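Local coordinates for sensor protein (Thermotoga maritima, PDB 3A0S), which is probably a sensor histidine kinase of a two-component system, passing phosphate from ATP to a histidine, and is represented here by its PAS domain, at residues Ile5-Trp17 and Lys29-Phe43. Numbering follows the deposited sequence. Where two conformers were deposited one is given.
Sequences IITLSKDGRITEW and KENVLGRRLKDLPDF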
ATOM      1  N   ILE A   5       4.316  -4.878  -3.520  1.00 17.14           N
ATOM      2  CA  ILE A   5       3.563  -4.922  -2.265  1.00 18.52           C
ATOM      3  C   ILE A   5       4.072  -3.806  -1.362  1.00 18.07           C
ATOM      4  O   ILE A   5       5.292  -3.708  -1.099  1.00 19.34           O
ATOM      5  CB  ILE A   5       3.742  -6.246  -1.530  1.00 18.35           C
ATOM      6  CG1 ILE A   5       3.072  -7.337  -2.354  1.00 19.73           C
ATOM      7  CG2 ILE A   5       3.163  -6.194  -0.097  1.00 20.27           C
ATOM      8  CD1 ILE A   5       3.367  -8.807  -1.920  1.00 20.87           C
ATOM      9  N   ILE A   6       3.127  -3.003  -0.856  1.00 18.56           N
ATOM     10  CA  ILE A   6       3.380  -2.036   0.184  1.00 19.57           C
ATOM     11  C   ILE A   6       2.386  -2.360   1.292  1.00 19.21           C
ATOM     12  O   ILE A   6       1.168  -2.397   1.052  1.00 20.18           O
ATOM     13  CB  ILE A   6       3.071  -0.642  -0.345  1.00 19.30           C
ATOM     14  CG1 ILE A   6       3.891  -0.295  -1.606  1.00 21.30           C
ATOM     15  CG2 ILE A   6       3.324   0.424   0.760  1.00 21.92           C
ATOM     16  CD1 ILE A   6       3.466   1.018  -2.289  1.00 20.40           C
ATOM     17  N   THR A   7       2.889  -2.641   2.490  1.00 19.30           N
ATOM     18  CA  THR A   7       1.986  -2.891   3.609  1.00 19.23           C
ATOM     19  C   THR A   7       2.088  -1.725   4.576  1.00 19.84           C
ATOM     20  O   THR A   7       3.218  -1.233   4.846  1.00 20.12           O
ATOM     21  CB  THR A   7       2.383  -4.172   4.364  1.00 20.07           C
ATOM     22  OG1 THR A   7       2.364  -5.239   3.430  1.00 22.29           O
ATOM     23  CG2 THR A   7       1.382  -4.508   5.474  1.00 21.88           C
ATOM     24  N   LEU A   8       0.932  -1.279   5.057  1.00 19.78           N
ATOM     25  CA  LEU A   8       0.856  -0.127   5.974  1.00 19.64           C
ATOM     26  C   LEU A   8       0.315  -0.594   7.315  1.00 20.96           C
ATOM     27  O   LEU A   8      -0.538  -1.477   7.369  1.00 21.75           O
ATOM     28  CB  LEU A   8      -0.126   0.919   5.458  1.00 18.72           C
ATOM     29  CG  LEU A   8       0.183   1.473   4.077  1.00 18.89           C
ATOM     30  CD1 LEU A   8      -0.761   2.592   3.795  1.00 19.60           C
ATOM     31  CD2 LEU A   8       1.610   2.022   3.967  1.00 18.99           C
ATOM     32  N   SER A   9       0.821  -0.002   8.385  1.00 19.94           N
ATOM     33  CA  SER A   9       0.287  -0.218   9.727  1.00 20.20           C
ATOM     34  C   SER A   9      -1.011   0.566   9.875  1.00 21.58           C
ATOM     35  O   SER A   9      -1.383   1.362   9.020  1.00 21.93           O
ATOM     36  CB  SER A   9       1.293   0.224  10.780  1.00 21.47           C
ATOM     37  OG  SER A   9       1.370   1.645  10.837  1.00 19.73           O
ATOM     38  N   LYS A  10      -1.667   0.394  11.032  1.00 21.99           N
ATOM     39  CA  LYS A  10      -2.905   1.137  11.313  1.00 23.68           C
ATOM     40  C   LYS A  10      -2.654   2.632  11.510  1.00 22.88           C
ATOM     41  O   LYS A  10      -3.579   3.445  11.503  1.00 24.42           O
ATOM     42  CB  LYS A  10      -3.627   0.545  12.528  1.00 23.39           C
ATOM     43  CG  LYS A  10      -2.851   0.591  13.818  1.00 24.66           C
ATOM     44  CD  LYS A  10      -3.769   0.197  15.001  1.00 27.46           C
ATOM     45  CE  LYS A  10      -3.677  -1.230  15.342  1.00 31.81           C
ATOM     46  NZ  LYS A  10      -3.652  -1.516  16.839  1.00 27.57           N
ATOM     47  N   ASP A  11      -1.383   3.008  11.630  1.00 21.55           N
ATOM     48  CA  ASP A  11      -1.033   4.418  11.626  1.00 22.17           C
ATOM     49  C   ASP A  11      -0.534   4.947  10.299  1.00 21.55           C
ATOM     50  O   ASP A  11      -0.075   6.092  10.234  1.00 23.30           O
ATOM     51  CB  ASP A  11      -0.023   4.703  12.724  1.00 21.89           C
ATOM     52  CG  ASP A  11      -0.558   4.330  14.077  1.00 23.29           C
ATOM     53  OD1 ASP A  11      -1.538   4.947  14.530  1.00 25.25           O
ATOM     54  OD2 ASP A  11      -0.037   3.393  14.657  1.00 23.40           O
ATOM     55  N   GLY A  12      -0.603   4.135   9.259  1.00 20.36           N
ATOM     56  CA  GLY A  12      -0.198   4.572   7.931  1.00 19.99           C
ATOM     57  C   GLY A  12       1.274   4.394   7.627  1.00 19.54           C
ATOM     58  O   GLY A  12       1.746   4.910   6.596  1.00 19.95           O
ATOM     59  N   ARG A  13       2.016   3.709   8.491  1.00 19.58           N
ATOM     60  CA  ARG A  13       3.463   3.516   8.326  1.00 19.60           C
ATOM     61  C   ARG A  13       3.786   2.314   7.484  1.00 19.18           C
ATOM     62  O   ARG A  13       3.192   1.248   7.627  1.00 18.85           O
ATOM     63  CB  ARG A  13       4.141   3.324   9.680  1.00 20.25           C
ATOM     64  CG  ARG A  13       3.822   4.488  10.566  1.00 24.72           C
ATOM     65  CD  ARG A  13       4.783   4.682  11.641  1.00 25.99           C
ATOM     66  NE  ARG A  13       4.418   5.930  12.334  1.00 27.59           N
ATOM     67  CZ  ARG A  13       4.875   7.149  12.068  1.00 27.33           C
ATOM     68  NH1 ARG A  13       5.777   7.378  11.096  1.00 27.95           N
ATOM     69  NH2 ARG A  13       4.442   8.173  12.810  1.00 28.02           N
ATOM     70  N   ILE A  14       4.828   2.471   6.683  1.00 18.51           N
ATOM     71  CA  ILE A  14       5.220   1.395   5.792  1.00 18.76           C
ATOM     72  C   ILE A  14       5.927   0.315   6.616  1.00 18.62           C
ATOM     73  O   ILE A  14       7.004   0.527   7.211  1.00 18.91           O
ATOM     74  CB  ILE A  14       6.137   1.902   4.648  1.00 18.25           C
ATOM     75  CG1 ILE A  14       5.365   2.814   3.726  1.00 20.49           C
ATOM     76  CG2 ILE A  14       6.715   0.744   3.841  1.00 18.68           C
ATOM     77  CD1 ILE A  14       6.301   3.702   2.891  1.00 18.17           C
ATOM     78  N   THR A  15       5.339  -0.886   6.614  1.00 18.52           N
ATOM     79  CA  THR A  15       5.930  -2.004   7.340  1.00 19.37           C
ATOM     80  C   THR A  15       6.464  -3.068   6.420  1.00 19.57           C
ATOM     81  O   THR A  15       7.258  -3.911   6.861  1.00 20.15           O
ATOM     82  CB  THR A  15       4.949  -2.651   8.321  1.00 20.54           C
ATOM     83  OG1 THR A  15       3.835  -3.147   7.569  1.00 21.90           O
ATOM     84  CG2 THR A  15       4.489  -1.634   9.358  1.00 21.14           C
ATOM     85  N   GLU A  16       6.046  -3.056   5.153  1.00 19.42           N
ATOM     86  CA  GLU A  16       6.597  -3.955   4.119  1.00 20.55           C
ATOM     87  C   GLU A  16       6.736  -3.192   2.803  1.00 19.07           C
ATOM     88  O   GLU A  16       5.880  -2.374   2.496  1.00 18.12           O
ATOM     89  CB  GLU A  16       5.719  -5.231   3.928  1.00 21.18           C
ATOM     90  CG  GLU A  16       5.498  -6.082   5.210  1.00 24.75           C
ATOM     91  CD  GLU A  16       4.701  -7.373   4.995  1.00 25.76           C
ATOM     92  OE1 GLU A  16       3.682  -7.403   4.265  1.00 27.89           O
ATOM     93  OE2 GLU A  16       5.137  -8.376   5.592  1.00 31.26           O
ATOM     94  N   TRP A  17       7.791  -3.485   2.044  1.00 19.16           N
ATOM     95  CA  TRP A  17       8.039  -2.850   0.760  1.00 18.54           C
ATOM     96  C   TRP A  17       8.941  -3.805   0.017  1.00 19.67           C
ATOM     97  O   TRP A  17      10.134  -3.880   0.271  1.00 20.60           O
ATOM     98  CB  TRP A  17       8.721  -1.510   0.982  1.00 17.58           C
ATOM     99  CG  TRP A  17       9.002  -0.668  -0.237  1.00 18.42           C
ATOM    100  CD1 TRP A  17      10.084  -0.777  -1.083  1.00 20.01           C
ATOM    101  CD2 TRP A  17       8.243   0.461  -0.698  1.00 17.67           C
ATOM    102  NE1 TRP A  17      10.031   0.209  -2.045  1.00 20.85           N
ATOM    103  CE2 TRP A  17       8.908   0.982  -1.831  1.00 18.63           C
ATOM    104  CE3 TRP A  17       7.070   1.088  -0.253  1.00 18.60           C
ATOM    105  CZ2 TRP A  17       8.428   2.111  -2.529  1.00 20.47           C
ATOM    106  CZ3 TRP A  17       6.616   2.232  -0.926  1.00 20.17           C
ATOM    107  CH2 TRP A  17       7.280   2.711  -2.065  1.00 20.37           C
ATOM    108  N   LYS A  29      13.668  -0.393   0.139  1.00 21.25           N
ATOM    109  CA  LYS A  29      12.926  -0.641   1.361  1.00 21.30           C
ATOM    110  C   LYS A  29      13.465   0.124   2.571  1.00 21.51           C
ATOM    111  O   LYS A  29      12.716   0.699   3.350  1.00 21.40           O
ATOM    112  CB  LYS A  29      12.882  -2.168   1.601  1.00 21.46           C
ATOM    113  CG  LYS A  29      12.279  -2.597   2.890  1.00 25.53           C
ATOM    114  CD  LYS A  29      12.244  -4.112   2.976  1.00 28.07           C
ATOM    115  CE  LYS A  29      11.619  -4.504   4.285  1.00 31.85           C
ATOM    116  NZ  LYS A  29      11.767  -5.962   4.522  1.00 35.45           N
ATOM    117  N   GLU A  30      14.784   0.126   2.725  1.00 21.47           N
ATOM    118  CA  GLU A  30      15.381   0.742   3.906  1.00 22.18           C
ATOM    119  C   GLU A  30      15.187   2.254   3.905  1.00 21.40           C
ATOM    120  O   GLU A  30      15.245   2.911   4.956  1.00 23.01           O
ATOM    121  CB  GLU A  30      16.859   0.380   4.003  1.00 22.90           C
ATOM    122  CG  GLU A  30      17.662   0.744   2.772  1.00 28.02           C
ATOM    123  CD  GLU A  30      17.814  -0.409   1.773  1.00 31.41           C
ATOM    124  OE1 GLU A  30      16.954  -1.345   1.709  1.00 28.52           O
ATOM    125  OE2 GLU A  30      18.844  -0.378   1.052  1.00 35.15           O
ATOM    126  N   ASN A  31      14.922   2.801   2.728  1.00 21.49           N
ATOM    127  CA  ASN A  31      14.677   4.230   2.624  1.00 21.03           C
ATOM    128  C   ASN A  31      13.238   4.667   2.925  1.00 20.29           C
ATOM    129  O   ASN A  31      12.985   5.864   3.156  1.00 20.71           O
ATOM    130  CB  ASN A  31      15.146   4.701   1.245  1.00 23.22           C
ATOM    131  CG  ASN A  31      16.674   4.598   1.094  1.00 24.58           C
ATOM    132  OD1 ASN A  31      17.179   4.278   0.029  1.00 33.54           O
ATOM    133  ND2 ASN A  31      17.394   4.835   2.178  1.00 29.81           N
ATOM    134  N   VAL A  32      12.313   3.704   2.978  1.00 19.45           N
ATOM    135  CA  VAL A  32      10.909   4.044   3.224  1.00 19.88           C
ATOM    136  C   VAL A  32      10.315   3.367   4.470  1.00 18.95           C
ATOM    137  O   VAL A  32       9.285   3.799   5.010  1.00 18.88           O
ATOM    138  CB  VAL A  32      10.008   3.764   1.981  1.00 21.00           C
ATOM    139  CG1 VAL A  32      10.416   4.675   0.798  1.00 21.20           C
ATOM    140  CG2 VAL A  32      10.032   2.282   1.594  1.00 21.71           C
ATOM    141  N   LEU A  33      10.948   2.301   4.935  1.00 19.26           N
ATOM    142  CA  LEU A  33      10.374   1.570   6.044  1.00 19.10           C
ATOM    143  C   LEU A  33      10.173   2.468   7.251  1.00 18.77           C
ATOM    144  O   LEU A  33      11.068   3.253   7.599  1.00 19.25           O
ATOM    145  CB  LEU A  33      11.349   0.459   6.406  0.50 20.60           C
ATOM    146  CG  LEU A  33      10.811  -0.633   7.307  0.50 19.16           C
ATOM    147  CD1 LEU A  33       9.792  -1.526   6.610  0.50 19.02           C
ATOM    148  CD2 LEU A  33      11.996  -1.466   7.770  0.50 20.90           C
ATOM    149  N   GLY A  34       9.009   2.367   7.888  1.00 17.63           N
ATOM    150  CA  GLY A  34       8.717   3.156   9.055  1.00 18.48           C
ATOM    151  C   GLY A  34       8.081   4.499   8.765  1.00 18.39           C
ATOM    152  O   GLY A  34       7.558   5.134   9.669  1.00 20.82           O
ATOM    153  N   ARG A  35       8.115   4.938   7.519  1.00 18.25           N
ATOM    154  CA  ARG A  35       7.599   6.269   7.178  1.00 18.51           C
ATOM    155  C   ARG A  35       6.125   6.205   6.797  1.00 18.19           C
ATOM    156  O   ARG A  35       5.630   5.142   6.355  1.00 18.49           O
ATOM    157  CB  ARG A  35       8.407   6.877   6.042  1.00 18.13           C
ATOM    158  CG  ARG A  35       9.894   6.899   6.343  1.00 17.73           C
ATOM    159  CD  ARG A  35      10.684   7.484   5.207  1.00 17.42           C
ATOM    160  NE  ARG A  35      12.126   7.487   5.492  1.00 17.72           N
ATOM    161  CZ  ARG A  35      12.749   8.479   6.103  1.00 16.52           C
ATOM    162  NH1 ARG A  35      12.066   9.562   6.507  1.00 16.56           N
ATOM    163  NH2 ARG A  35      14.069   8.427   6.299  1.00 17.35           N
ATOM    164  N   ARG A  36       5.439   7.335   6.958  1.00 18.87           N
ATOM    165  CA  ARG A  36       4.068   7.367   6.477  1.00 19.26           C
ATOM    166  C   ARG A  36       4.021   7.401   4.977  1.00 20.07           C
ATOM    167  O   ARG A  36       4.648   8.245   4.363  1.00 19.59           O
ATOM    168  CB  ARG A  36       3.177   8.367   7.175  0.50 21.17           C
ATOM    169  CG  ARG A  36       2.424   7.614   8.243  0.50 22.04           C
ATOM    170  CD  ARG A  36       1.231   8.315   8.583  0.50 21.50           C
ATOM    171  NE  ARG A  36       1.447   8.981   9.865  0.50 21.97           N
ATOM    172  CZ  ARG A  36       2.236  10.025  10.103  0.50 29.24           C
ATOM    173  NH1 ARG A  36       2.949  10.589   9.150  0.50 29.73           N
ATOM    174  NH2 ARG A  36       2.322  10.498  11.341  0.50 30.73           N
ATOM    175  N   LEU A  37       3.268   6.487   4.372  1.00 18.28           N
ATOM    176  CA  LEU A  37       3.156   6.459   2.917  1.00 18.75           C
ATOM    177  C   LEU A  37       2.704   7.793   2.363  1.00 19.58           C
ATOM    178  O   LEU A  37       3.203   8.229   1.318  1.00 19.48           O
ATOM    179  CB  LEU A  37       2.166   5.361   2.451  1.00 18.84           C
ATOM    180  CG  LEU A  37       2.102   5.213   0.925  1.00 19.12           C
ATOM    181  CD1 LEU A  37       3.429   4.705   0.349  1.00 19.06           C
ATOM    182  CD2 LEU A  37       1.020   4.213   0.533  1.00 20.41           C
ATOM    183  N   LYS A  38       1.771   8.421   3.063  1.00 19.99           N
ATOM    184  CA  LYS A  38       1.170   9.648   2.568  1.00 22.53           C
ATOM    185  C   LYS A  38       2.181  10.790   2.539  1.00 21.49           C
ATOM    186  O   LYS A  38       1.907  11.830   1.908  1.00 23.46           O
ATOM    187  CB  LYS A  38      -0.082  10.021   3.376  1.00 22.48           C
ATOM    188  CG  LYS A  38       0.133  10.321   4.824  1.00 26.85           C
ATOM    189  CD  LYS A  38      -1.166  10.752   5.541  1.00 28.42           C
ATOM    190  CE  LYS A  38      -0.920  10.917   7.039  1.00 36.81           C
ATOM    191  NZ  LYS A  38      -2.159  11.170   7.849  1.00 39.72           N
ATOM    192  N   ASP A  39       3.326  10.622   3.218  1.00 20.03           N
ATOM    193  CA  ASP A  39       4.389  11.656   3.181  1.00 19.72           C
ATOM    194  C   ASP A  39       5.219  11.574   1.925  1.00 20.17           C
ATOM    195  O   ASP A  39       5.998  12.483   1.630  1.00 19.93           O
ATOM    196  CB  ASP A  39       5.348  11.565   4.373  1.00 19.86           C
ATOM    197  CG  ASP A  39       4.762  12.066   5.668  1.00 18.44           C
ATOM    198  OD1 ASP A  39       3.785  12.844   5.677  1.00 23.56           O
ATOM    199  OD2 ASP A  39       5.321  11.687   6.728  1.00 19.21           O
ATOM    200  N   LEU A  40       5.063  10.524   1.151  1.00 19.94           N
ATOM    201  CA  LEU A  40       5.854  10.359  -0.064  1.00 21.32           C
ATOM    202  C   LEU A  40       5.108  11.010  -1.211  1.00 23.00           C
ATOM    203  O   LEU A  40       3.953  10.626  -1.481  1.00 23.46           O
ATOM    204  CB  LEU A  40       6.131   8.869  -0.371  1.00 21.03           C
ATOM    205  CG  LEU A  40       6.810   8.052   0.741  1.00 21.18           C
ATOM    206  CD1 LEU A  40       7.155   6.641   0.244  1.00 24.87           C
ATOM    207  CD2 LEU A  40       8.068   8.760   1.287  1.00 26.28           C
ATOM    208  N   PRO A  41       5.754  12.010  -1.873  1.00 24.95           N
ATOM    209  CA  PRO A  41       5.200  12.650  -3.057  1.00 25.88           C
ATOM    210  C   PRO A  41       4.838  11.572  -4.047  1.00 26.18           C
ATOM    211  O   PRO A  41       5.653  10.689  -4.360  1.00 28.15           O
ATOM    212  CB  PRO A  41       6.366  13.492  -3.585  1.00 25.67           C
ATOM    213  CG  PRO A  41       7.158  13.817  -2.375  1.00 25.84           C
ATOM    214  CD  PRO A  41       7.087  12.556  -1.543  1.00 24.63           C
ATOM    215  N   ASP A  42       3.595  11.631  -4.476  1.00 26.84           N
ATOM    216  CA  ASP A  42       3.070  10.743  -5.530  1.00 26.76           C
ATOM    217  C   ASP A  42       2.224   9.644  -4.921  1.00 25.81           C
ATOM    218  O   ASP A  42       1.484   8.977  -5.647  1.00 24.69           O
ATOM    219  CB  ASP A  42       4.177  10.062  -6.393  1.00 27.50           C
ATOM    220  CG  ASP A  42       4.942  11.028  -7.314  1.00 31.15           C
ATOM    221  OD1 ASP A  42       4.477  12.146  -7.598  1.00 32.21           O
ATOM    222  OD2 ASP A  42       6.019  10.598  -7.802  1.00 36.18           O
ATOM    223  N   PHE A  43       2.392   9.390  -3.616  1.00 24.02           N
ATOM    224  CA  PHE A  43       1.634   8.323  -2.931  1.00 23.29           C
ATOM    225  C   PHE A  43       0.554   8.850  -2.021  1.00 24.05           C
ATOM    226  O   PHE A  43      -0.100   8.078  -1.339  1.00 22.82           O
ATOM    227  CB  PHE A  43       2.554   7.403  -2.105  1.00 24.25           C
ATOM    228  CG  PHE A  43       3.476   6.596  -2.941  1.00 23.58           C
ATOM    229  CD1 PHE A  43       3.088   5.357  -3.435  1.00 26.60           C
ATOM    230  CD2 PHE A  43       4.731   7.091  -3.263  1.00 25.67           C
ATOM    231  CE1 PHE A  43       3.952   4.614  -4.213  1.00 29.03           C
ATOM    232  CE2 PHE A  43       5.613   6.357  -4.046  1.00 28.09           C
ATOM    233  CZ  PHE A  43       5.208   5.113  -4.529  1.00 26.28           C
TER
HETATM  234  O   HOH W   1       0.370   7.033   5.115  1.00 22.86           O
HETATM  235  O   HOH W   2       9.040  -5.950   3.058  1.00 24.55           O
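G12 O takes two donors from the side of 29-43: L37 N at 3.1 Å, nearly along the C=O axis, and a water that accepts from K38 N. I14 pairs with the turn V32-R35 through both its backbone polar atoms, I14 N giving to R35 O at 2.8 Å and G34 N to I14 O at 2.8 Å. R13 runs out extended and sets NH1 on G34 O at 3.2 Å, in the carbonyl plane and close to its own guanidinium plane. In one of two R36 conformers, R13 NH2 lies over a face of the R36 guanidinium, planes tilted 39°, like charges 3.5 Å apart between R13 NH2 and R36 NH2.

Beyond the backbone bonds the contact turns apolar. With CG anti to the backbone N (chi1 -177°), W17 brings its indole face against V32, whose CG2 stands over the five-membered ring, 3.6 Å from its centroid. The far edge of the indole points at the face of F43 in an offset edge-to-face pair, planes 64° apart, and L37 CD1 also meets that edge. Replacing W17 by alanine is likely to leave V32 CG2 and F43 without their aromatic partner and L27 O without the NE1 donor. I14 CD1 touches V32, L37 and L40, while L8 CD2 packs on L37 CB at 3.7 Å.

Residues 29-36 run beside strand 14-17, an outermost strand of the antiparallel PAS sheet; from L37 on, the chain packs against apolar side chains of both strands, L37 reaching I46 of helix 44-56 and I92 of strand 87-95, and F43 meeting F25 of helix 19-25.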